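Local coordinates for protein TRAP-type C4-dicarboxylate:H+ symport system substrate-binding component DctP (Shewanella oneidensis, PDB 4MX6) that binds succinate and probably delivers C4-dicarboxylates in the periplasm to a TRAP-type membrane transporter for uptake, at residues T207-R212 with E231-I236; Q113-P118 with N128-G133; L61-Q64 with Y70-S73. One frame throughout, in Å; residues are numbered along the deposited sequence.

Interaction 1: residues T207-R212 with E231-I236; sequences TLLQTR and EVQSHI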
loop_
_atom_site.group_PDB
_atom_site.type_symbol
_atom_site.label_atom_id
_atom_site.label_comp_id
_atom_site.label_asym_id
_atom_site.label_seq_id
_atom_site.Cartn_x
_atom_site.Cartn_y
_atom_site.Cartn_z
ATOM N N THR A 207 12.292 10.201 9.463
ATOM C CA THR A 207 13.630 10.539 9.930
ATOM C C THR A 207 14.629 10.577 8.772
ATOM O O THR A 207 15.511 11.437 8.752
ATOM C CB THR A 207 14.091 9.554 11.023
ATOM O OG1 THR A 207 13.162 9.584 12.114
ATOM C CG2 THR A 207 15.480 9.910 11.538
ATOM N N LEU A 208 14.497 9.663 7.814
ATOM C CA LEU A 208 15.367 9.687 6.650
ATOM C C LEU A 208 15.204 10.978 5.857
ATOM O O LEU A 208 16.193 11.548 5.392
ATOM C CB LEU A 208 15.091 8.473 5.763
ATOM C CG LEU A 208 15.481 7.115 6.358
ATOM C CD1 LEU A 208 14.848 5.979 5.559
ATOM C CD2 LEU A 208 17.002 6.951 6.421
ATOM N N LEU A 209 13.965 11.433 5.688
ATOM C CA LEU A 209 13.703 12.687 4.984
ATOM C C LEU A 209 14.239 13.870 5.790
ATOM O O LEU A 209 14.891 14.777 5.253
ATOM C CB LEU A 209 12.208 12.896 4.764
ATOM C CG LEU A 209 11.478 11.906 3.863
ATOM C CD1 LEU A 209 9.986 12.120 4.012
ATOM C CD2 LEU A 209 11.895 12.041 2.410
ATOM N N GLN A 210 13.925 13.876 7.081
ATOM C CA GLN A 210 14.304 14.981 7.965
ATOM C C GLN A 210 15.810 15.232 7.918
ATOM O O GLN A 210 16.273 16.372 7.845
ATOM C CB GLN A 210 13.877 14.658 9.397
ATOM C CG GLN A 210 14.260 15.703 10.423
ATOM C CD GLN A 210 14.064 15.208 11.823
ATOM O OE1 GLN A 210 14.337 14.045 12.135
ATOM N NE2 GLN A 210 13.577 16.080 12.687
ATOM N N THR A 211 16.567 14.147 7.984
ATOM C CA THR A 211 18.018 14.202 8.061
ATOM C C THR A 211 18.699 14.256 6.700
ATOM O O THR A 211 19.920 14.327 6.632
ATOM C CB THR A 211 18.590 12.997 8.839
ATOM O OG1 THR A 211 18.261 11.777 8.157
ATOM C CG2 THR A 211 18.062 12.958 10.265
ATOM N N ARG A 212 17.914 14.218 5.626
ATOM C CA ARG A 212 18.445 14.259 4.262
ATOM C C ARG A 212 19.306 13.047 3.936
ATOM O O ARG A 212 20.101 13.080 3.007
ATOM C CB ARG A 212 19.174 15.588 3.966
ATOM C CG ARG A 212 18.229 16.792 4.015
ATOM C CD ARG A 212 18.960 18.119 3.898
ATOM N NE ARG A 212 19.760 18.206 2.676
ATOM C CZ ARG A 212 19.300 18.611 1.497
ATOM N NH1 ARG A 212 18.040 19.000 1.354
ATOM N NH2 ARG A 212 20.120 18.652 0.458
ATOM N N GLU A 231 6.288 18.179 6.095
ATOM C CA GLU A 231 7.021 19.144 6.917
ATOM C C GLU A 231 8.527 19.088 6.666
ATOM O O GLU A 231 9.255 19.964 7.140
ATOM C CB GLU A 231 6.720 18.924 8.399
ATOM C CG GLU A 231 5.252 19.161 8.737
ATOM C CD GLU A 231 4.928 19.067 10.221
ATOM O OE1 GLU A 231 5.800 18.684 11.024
ATOM O OE2 GLU A 231 3.770 19.356 10.573
ATOM N N VAL A 232 8.989 18.099 5.904
ATOM C CA VAL A 232 10.421 17.907 5.671
ATOM C C VAL A 232 10.727 17.682 4.186
ATOM O O VAL A 232 11.797 17.187 3.820
ATOM C CB VAL A 232 10.984 16.753 6.537
ATOM C CG1 VAL A 232 11.058 17.183 7.990
ATOM C CG2 VAL A 232 10.160 15.495 6.377
ATOM N N GLN A 233 9.787 18.098 3.347
ATOM C CA GLN A 233 9.932 18.041 1.890
ATOM C C GLN A 233 9.387 19.343 1.322
ATOM O O GLN A 233 8.236 19.679 1.582
ATOM C CB GLN A 233 9.149 16.859 1.307
ATOM C CG GLN A 233 9.649 15.516 1.777
ATOM C CD GLN A 233 10.817 15.035 0.942
ATOM O OE1 GLN A 233 10.633 14.272 0.004
ATOM N NE2 GLN A 233 12.017 15.457 1.284
ATOM N N SER A 234 10.175 20.068 0.535
ATOM C CA SER A 234 9.717 21.363 0.049
ATOM C C SER A 234 8.696 21.294 -1.093
ATOM O O SER A 234 7.972 22.273 -1.311
ATOM C CB SER A 234 10.902 22.253 -0.366
ATOM O OG SER A 234 11.588 21.697 -1.472
ATOM N N HIS A 235 8.641 20.175 -1.824
ATOM C CA HIS A 235 7.802 20.075 -3.019
ATOM C C HIS A 235 7.131 18.727 -3.143
ATOM O O HIS A 235 7.775 17.691 -2.995
ATOM C CB HIS A 235 8.655 20.292 -4.258
ATOM C CG HIS A 235 9.087 21.703 -4.432
ATOM N ND1 HIS A 235 10.213 22.230 -3.833
ATOM C CD2 HIS A 235 8.515 22.715 -5.121
ATOM C CE1 HIS A 235 10.317 23.505 -4.155
ATOM N NE2 HIS A 235 9.296 23.824 -4.932
ATOM N N ILE A 236 5.834 18.747 -3.431
ATOM C CA ILE A 236 5.065 17.525 -3.670
ATOM C C ILE A 236 4.546 17.597 -5.089
ATOM O O ILE A 236 3.862 18.548 -5.454
ATOM C CB ILE A 236 3.870 17.401 -2.699
ATOM C CG1 ILE A 236 4.356 17.484 -1.260
ATOM C CG2 ILE A 236 3.079 16.109 -2.965
ATOM C CD1 ILE A 236 3.240 17.540 -0.234
#

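Interaction 2: residues Q113-P118 with N128-G133; sequences QVFDLP and NRFQQG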
loop_
_atom_site.group_PDB
_atom_site.type_symbol
_atom_site.label_atom_id
_atom_site.label_comp_id
_atom_site.label_asym_id
_atom_site.label_seq_id
_atom_site.Cartn_x
_atom_site.Cartn_y
_atom_site.Cartn_z
ATOM N N GLN A 113 3.651 -8.230 -8.157
ATOM C CA GLN A 113 4.483 -7.176 -8.728
ATOM C C GLN A 113 3.732 -6.330 -9.747
ATOM O O GLN A 113 4.078 -5.171 -9.969
ATOM C CB GLN A 113 5.738 -7.779 -9.375
ATOM C CG GLN A 113 6.728 -8.274 -8.357
ATOM C CD GLN A 113 8.032 -8.737 -8.959
ATOM O OE1 GLN A 113 9.104 -8.410 -8.450
ATOM N NE2 GLN A 113 7.963 -9.506 -10.039
ATOM N N VAL A 114 2.722 -6.910 -10.395
ATOM C CA VAL A 114 1.917 -6.167 -11.351
ATOM C C VAL A 114 1.400 -4.852 -10.754
ATOM O O VAL A 114 1.357 -3.833 -11.440
ATOM C CB VAL A 114 0.767 -7.030 -11.914
ATOM C CG1 VAL A 114 -0.224 -7.448 -10.836
ATOM C CG2 VAL A 114 0.068 -6.290 -13.058
ATOM N N PHE A 115 1.022 -4.875 -9.482
ATOM C CA PHE A 115 0.449 -3.698 -8.855
ATOM C C PHE A 115 1.418 -2.523 -8.733
ATOM O O PHE A 115 0.979 -1.387 -8.574
ATOM C CB PHE A 115 -0.111 -4.055 -7.478
ATOM C CG PHE A 115 -1.438 -4.765 -7.522
ATOM C CD1 PHE A 115 -2.599 -4.069 -7.834
ATOM C CD2 PHE A 115 -1.528 -6.119 -7.211
ATOM C CE1 PHE A 115 -3.817 -4.713 -7.845
ATOM C CE2 PHE A 115 -2.751 -6.765 -7.219
ATOM C CZ PHE A 115 -3.897 -6.058 -7.537
ATOM N N ASP A 116 2.722 -2.794 -8.773
ATOM C CA ASP A 116 3.740 -1.761 -8.616
ATOM C C ASP A 116 4.110 -1.073 -9.926
ATOM O O ASP A 116 4.857 -0.106 -9.916
ATOM C CB ASP A 116 5.013 -2.375 -8.038
ATOM C CG ASP A 116 4.936 -2.629 -6.549
ATOM O OD1 ASP A 116 4.003 -2.106 -5.912
ATOM O OD2 ASP A 116 5.831 -3.338 -6.024
ATOM N N LEU A 117 3.652 -1.591 -11.062
ATOM C CA LEU A 117 4.112 -1.046 -12.345
ATOM C C LEU A 117 3.705 0.427 -12.500
ATOM O O LEU A 117 2.544 0.788 -12.288
ATOM C CB LEU A 117 3.595 -1.884 -13.515
ATOM C CG LEU A 117 4.165 -3.305 -13.593
ATOM C CD1 LEU A 117 3.520 -4.072 -14.726
ATOM C CD2 LEU A 117 5.679 -3.303 -13.763
ATOM N N PRO A 118 4.659 1.285 -12.876
ATOM C CA PRO A 118 4.348 2.714 -12.903
ATOM C C PRO A 118 3.376 3.091 -14.019
ATOM O O PRO A 118 3.542 2.675 -15.166
ATOM C CB PRO A 118 5.720 3.362 -13.104
ATOM C CG PRO A 118 6.592 2.254 -13.685
ATOM C CD PRO A 118 6.099 1.014 -13.050
ATOM N N ASN A 128 -9.594 -0.837 -8.698
ATOM C CA ASN A 128 -10.674 -1.624 -8.138
ATOM C C ASN A 128 -11.249 -2.617 -9.160
ATOM O O ASN A 128 -11.518 -3.768 -8.832
ATOM C CB ASN A 128 -11.774 -0.730 -7.604
ATOM C CG ASN A 128 -12.717 -1.472 -6.735
ATOM O OD1 ASN A 128 -12.363 -1.853 -5.619
ATOM N ND2 ASN A 128 -13.933 -1.676 -7.215
ATOM N N ARG A 129 -11.454 -2.172 -10.396
ATOM C CA ARG A 129 -11.965 -3.080 -11.415
ATOM C C ARG A 129 -11.019 -4.263 -11.609
ATOM O O ARG A 129 -11.453 -5.418 -11.711
ATOM C CB ARG A 129 -12.191 -2.351 -12.742
ATOM C CG ARG A 129 -13.504 -1.597 -12.821
ATOM C CD ARG A 129 -13.755 -1.052 -14.221
ATOM N NE ARG A 129 -13.340 0.343 -14.340
ATOM C CZ ARG A 129 -14.006 1.363 -13.800
ATOM N NH1 ARG A 129 -15.107 1.144 -13.095
ATOM N NH2 ARG A 129 -13.570 2.604 -13.955
ATOM N N PHE A 130 -9.721 -3.987 -11.666
ATOM C CA PHE A 130 -8.748 -5.065 -11.823
ATOM C C PHE A 130 -8.805 -6.021 -10.625
ATOM O O PHE A 130 -8.845 -7.234 -10.784
ATOM C CB PHE A 130 -7.342 -4.514 -12.006
ATOM C CG PHE A 130 -6.292 -5.578 -12.087
ATOM C CD1 PHE A 130 -6.137 -6.341 -13.232
ATOM C CD2 PHE A 130 -5.467 -5.836 -11.009
ATOM C CE1 PHE A 130 -5.156 -7.325 -13.296
ATOM C CE2 PHE A 130 -4.503 -6.829 -11.064
ATOM C CZ PHE A 130 -4.341 -7.569 -12.209
ATOM N N GLN A 131 -8.828 -5.468 -9.420
ATOM C CA GLN A 131 -8.893 -6.283 -8.210
ATOM C C GLN A 131 -10.117 -7.187 -8.152
ATOM O O GLN A 131 -10.031 -8.313 -7.671
ATOM C CB GLN A 131 -8.862 -5.396 -6.971
ATOM C CG GLN A 131 -7.462 -4.857 -6.676
ATOM C CD GLN A 131 -7.459 -3.747 -5.641
ATOM O OE1 GLN A 131 -8.506 -3.217 -5.254
ATOM N NE2 GLN A 131 -6.273 -3.369 -5.200
ATOM N N GLN A 132 -11.262 -6.678 -8.612
ATOM C CA GLN A 132 -12.523 -7.414 -8.542
ATOM C C GLN A 132 -12.735 -8.352 -9.727
ATOM O O GLN A 132 -13.630 -9.195 -9.688
ATOM C CB GLN A 132 -13.700 -6.441 -8.417
ATOM C CG GLN A 132 -13.690 -5.667 -7.094
ATOM C CD GLN A 132 -13.645 -6.589 -5.886
ATOM O OE1 GLN A 132 -14.476 -7.463 -5.753
ATOM N NE2 GLN A 132 -12.669 -6.395 -5.008
ATOM N N GLY A 133 -11.926 -8.203 -10.770
ATOM C CA GLY A 133 -11.960 -9.107 -11.910
ATOM C C GLY A 133 -11.272 -10.422 -11.605
ATOM O O GLY A 133 -10.739 -10.647 -10.526
#

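Interaction 3: residues L61-Q64 with Y70-S73; sequences LVEQ and YTVS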
loop_
_atom_site.group_PDB
_atom_site.type_symbol
_atom_site.label_atom_id
_atom_site.label_comp_id
_atom_site.label_asym_id
_atom_site.label_seq_id
_atom_site.Cartn_x
_atom_site.Cartn_y
_atom_site.Cartn_z
ATOM N N LEU A 61 -16.515 -4.540 15.351
ATOM C CA LEU A 61 -17.519 -5.485 14.874
ATOM C C LEU A 61 -17.343 -6.854 15.512
ATOM O O LEU A 61 -18.332 -7.506 15.864
ATOM C CB LEU A 61 -17.508 -5.593 13.349
ATOM C CG LEU A 61 -17.933 -4.327 12.613
ATOM C CD1 LEU A 61 -17.957 -4.644 11.138
ATOM C CD2 LEU A 61 -19.283 -3.834 13.078
ATOM N N VAL A 62 -16.103 -7.319 15.656
ATOM C CA VAL A 62 -15.898 -8.628 16.270
ATOM C C VAL A 62 -16.376 -8.599 17.714
ATOM O O VAL A 62 -17.052 -9.520 18.184
ATOM C CB VAL A 62 -14.413 -9.067 16.186
ATOM C CG1 VAL A 62 -14.142 -10.273 17.088
ATOM C CG2 VAL A 62 -14.031 -9.385 14.745
ATOM N N GLU A 63 -16.035 -7.545 18.434
ATOM C CA GLU A 63 -16.352 -7.523 19.847
ATOM C C GLU A 63 -17.856 -7.322 20.072
ATOM O O GLU A 63 -18.390 -7.793 21.068
ATOM C CB GLU A 63 -15.441 -6.522 20.563
ATOM C CG GLU A 63 -14.003 -7.077 20.583
ATOM C CD GLU A 63 -12.927 -6.033 20.708
ATOM O OE1 GLU A 63 -13.212 -4.847 20.455
ATOM O OE2 GLU A 63 -11.789 -6.389 21.101
ATOM N N GLN A 64 -18.539 -6.656 19.139
ATOM C CA GLN A 64 -19.994 -6.554 19.177
ATOM C C GLN A 64 -20.696 -7.869 18.902
ATOM O O GLN A 64 -21.692 -8.179 19.545
ATOM C CB GLN A 64 -20.481 -5.570 18.130
ATOM C CG GLN A 64 -20.161 -4.136 18.456
ATOM C CD GLN A 64 -20.214 -3.256 17.230
ATOM O OE1 GLN A 64 -20.997 -3.499 16.312
ATOM N NE2 GLN A 64 -19.375 -2.237 17.197
ATOM N N TYR A 70 -14.203 -13.699 21.275
ATOM C CA TYR A 70 -13.021 -13.191 20.596
ATOM C C TYR A 70 -12.856 -11.721 20.925
ATOM O O TYR A 70 -13.834 -11.000 21.117
ATOM C CB TYR A 70 -13.137 -13.363 19.069
ATOM C CG TYR A 70 -13.154 -14.808 18.651
ATOM C CD1 TYR A 70 -14.344 -15.528 18.606
ATOM C CD2 TYR A 70 -11.977 -15.469 18.346
ATOM C CE1 TYR A 70 -14.362 -16.861 18.258
ATOM C CE2 TYR A 70 -11.981 -16.793 17.997
ATOM C CZ TYR A 70 -13.176 -17.490 17.951
ATOM O OH TYR A 70 -13.194 -18.822 17.602
ATOM N N THR A 71 -11.606 -11.280 20.988
ATOM C CA THR A 71 -11.293 -9.866 21.103
ATOM C C THR A 71 -10.190 -9.565 20.107
ATOM O O THR A 71 -9.376 -10.437 19.825
ATOM C CB THR A 71 -10.833 -9.496 22.526
ATOM O OG1 THR A 71 -10.684 -8.078 22.625
ATOM C CG2 THR A 71 -9.519 -10.180 22.871
ATOM N N VAL A 72 -10.172 -8.348 19.567
ATOM C CA VAL A 72 -9.149 -7.952 18.609
ATOM C C VAL A 72 -8.269 -6.869 19.226
ATOM O O VAL A 72 -8.780 -5.837 19.645
ATOM C CB VAL A 72 -9.768 -7.404 17.306
ATOM C CG1 VAL A 72 -8.670 -7.045 16.306
ATOM C CG2 VAL A 72 -10.720 -8.403 16.692
ATOM N N SER A 73 -6.963 -7.123 19.301
ATOM C CA SER A 73 -5.994 -6.125 19.727
ATOM C C SER A 73 -5.327 -5.537 18.496
ATOM O O SER A 73 -4.792 -6.274 17.671
ATOM C CB SER A 73 -4.947 -6.742 20.653
ATOM O OG SER A 73 -5.559 -7.231 21.830
#

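Interaction 1: residues T207-R212 with E231-I236
A Schellman motif closes helix 205-210, and the last turn before it packs through Leu-209 and Gln-210 against Val-232 and Gln-233, the residues that lead into strand 235-237. Arg-212, with a positive phi of 64°, carries the turn, its N bonding back to Leu-209 O.

Val-232 pushes its two methyls into the helix end as a fork. CG2 meets the CB of Leu-209 at 3.7 Å, while CG1 lies 3.9 Å from the CA of Gln-210. The amide end of Gln-210 runs away from the contact and leaves the touching to its backbone and CB. Leu-209 and Val-232 cross at about a right angle.

Deeper in, the Gln-233 chain bends at chi2 (-84°), which turns a face of its amide toward Leu-209 CD2. That amide is buried but well supplied: OE1 bonds to Thr-162 OG1, and NE2 reaches both Asp-215 O and the O of Val-232. The bond from Gln-233 NE2 to Val-232 O is 3.1 Å long and nearly straight at 163°; Val-232 O lies in the plane of the Gln-233 amide, so the bond helps fix the group's rotation. The side chain of Leu-209 is near the succinate site but not in it, about 6 Å from the side chain of the succinate-binding Arg-179 and about 10 Å from the succinate itself. The Leu-209 methyl CD2 stands over the flat of the Gln-233 amide, 3.5 Å from CD, 3.5 Å from OE1 and 3.6 Å from NE2.

Interaction 2: residues Q113-P118 with N128-G133
This is a buried aromatic contact between the non-regular turn 113-116 and helix 124-132: Phe-115 and Phe-130 form an offset edge-to-face pair, flanked by Val-114 and Gln-131. The ring centroids are 5.5 Å apart and the planes stand at 75°, with the edge of Phe-130 directed toward the face of Phe-115. Along that edge, CE2 of Phe-130 comes within 3.7 Å of Phe-115 CZ, and its neighbour CD2 is just as near Phe-115 CE1. With CG anti to the backbone N (chi1 176°), the Phe-130 ring leaves its helix toward the turn. Val-114 adds a looser touch, its CG1 lying 4.3 Å from Phe-130 CE2.

Gln-131, one residue on, lays its extended chain against the same Phe-115 ring. Its CG is 3.8 Å from CE1 of Phe-115, and its amide plane is inclined 56° to the ring. Leu-102 touches both of these side chains, and the C-terminal helix 328-337 meets Phe-130 through Val-330, Ala-334 and Ala-337.

Both polar atoms of the Gln-131 amide have partners, NE2 in Asp-245 OD2 and OE1 in His-155 NE2. The buried amide is thus satisfied while its CG carries the contact with the Phe-115 ring. Because a carboxylate only accepts, Asp-245 needs the NH2 side, and this probably settles which way round the amide lies.

Interaction 3: residues L61-Q64 with Y70-S73
Glu-63 sets CG anti to its carbonyl carbon (chi1 -70°) and then runs out extended, which carries its carboxylate across to Thr-71; there a chi1 of -174° puts the hydroxyl anti to the backbone N, facing the incoming oxygen. Across the contact, both bonds converge on one atom, OE2 of Glu-63. It accepts a short bond of 2.5 Å from Thr-71 OG1, which arrives on the anti side, somewhat out of the carboxylate plane. The backbone N of Val-72 reaches the same OE2 at 3.0 Å from well above that plane, with an N-H...O angle of 154°. Lys-59 NZ adds a salt bridge to OE2 and also bonds to Val-72 O, so one lysine serves both helix and strand. Three donors around one oxygen would be expected to favour the charged carboxylate.

These residues belong to a beta-alpha-beta unit in which helix 50-65 connects the parallel strands 37-42 and 70-75, and the contact fastens the end of that helix to the start of the strand that follows. Thr-71 and Ser-73 in turn pair through their backbones with strand 37-42.

Beside the polar grip, Val-62 supplies the apolar half. Its CG1 rests 3.8 Å from Tyr-70 CB, at the root of that side chain, for the phenol leads away toward Leu-258, Pro-259 and Lys-262. Val-62 and Val-72 cross at about a right angle: CG2 of Val-72 nestles against Val-62 with 3.8 Å to its CB, 3.9 Å to CG1 and 4.0 Å to CG2.

The three contacts hold different elements and do not touch; their centres are 29 to 38 Å apart, and they follow one another along the chain in the order 3, 2, 1. Interaction 2 is buried, its centre about 12 Å from that of the chain, and is carried by rings. Interaction 3 is buried too, although about 25 Å out, whereas interaction 1, at about 20 Å, is only partly buried. Interaction 1 joins a helix end to the loop leading into a strand and relies on apolar packing; interaction 3 ties a helix end to a strand, combining two hydrogen bonds to a carboxylate oxygen with valine packing. In interactions 1 and 2 a buried glutamine takes its bonds largely from third parties.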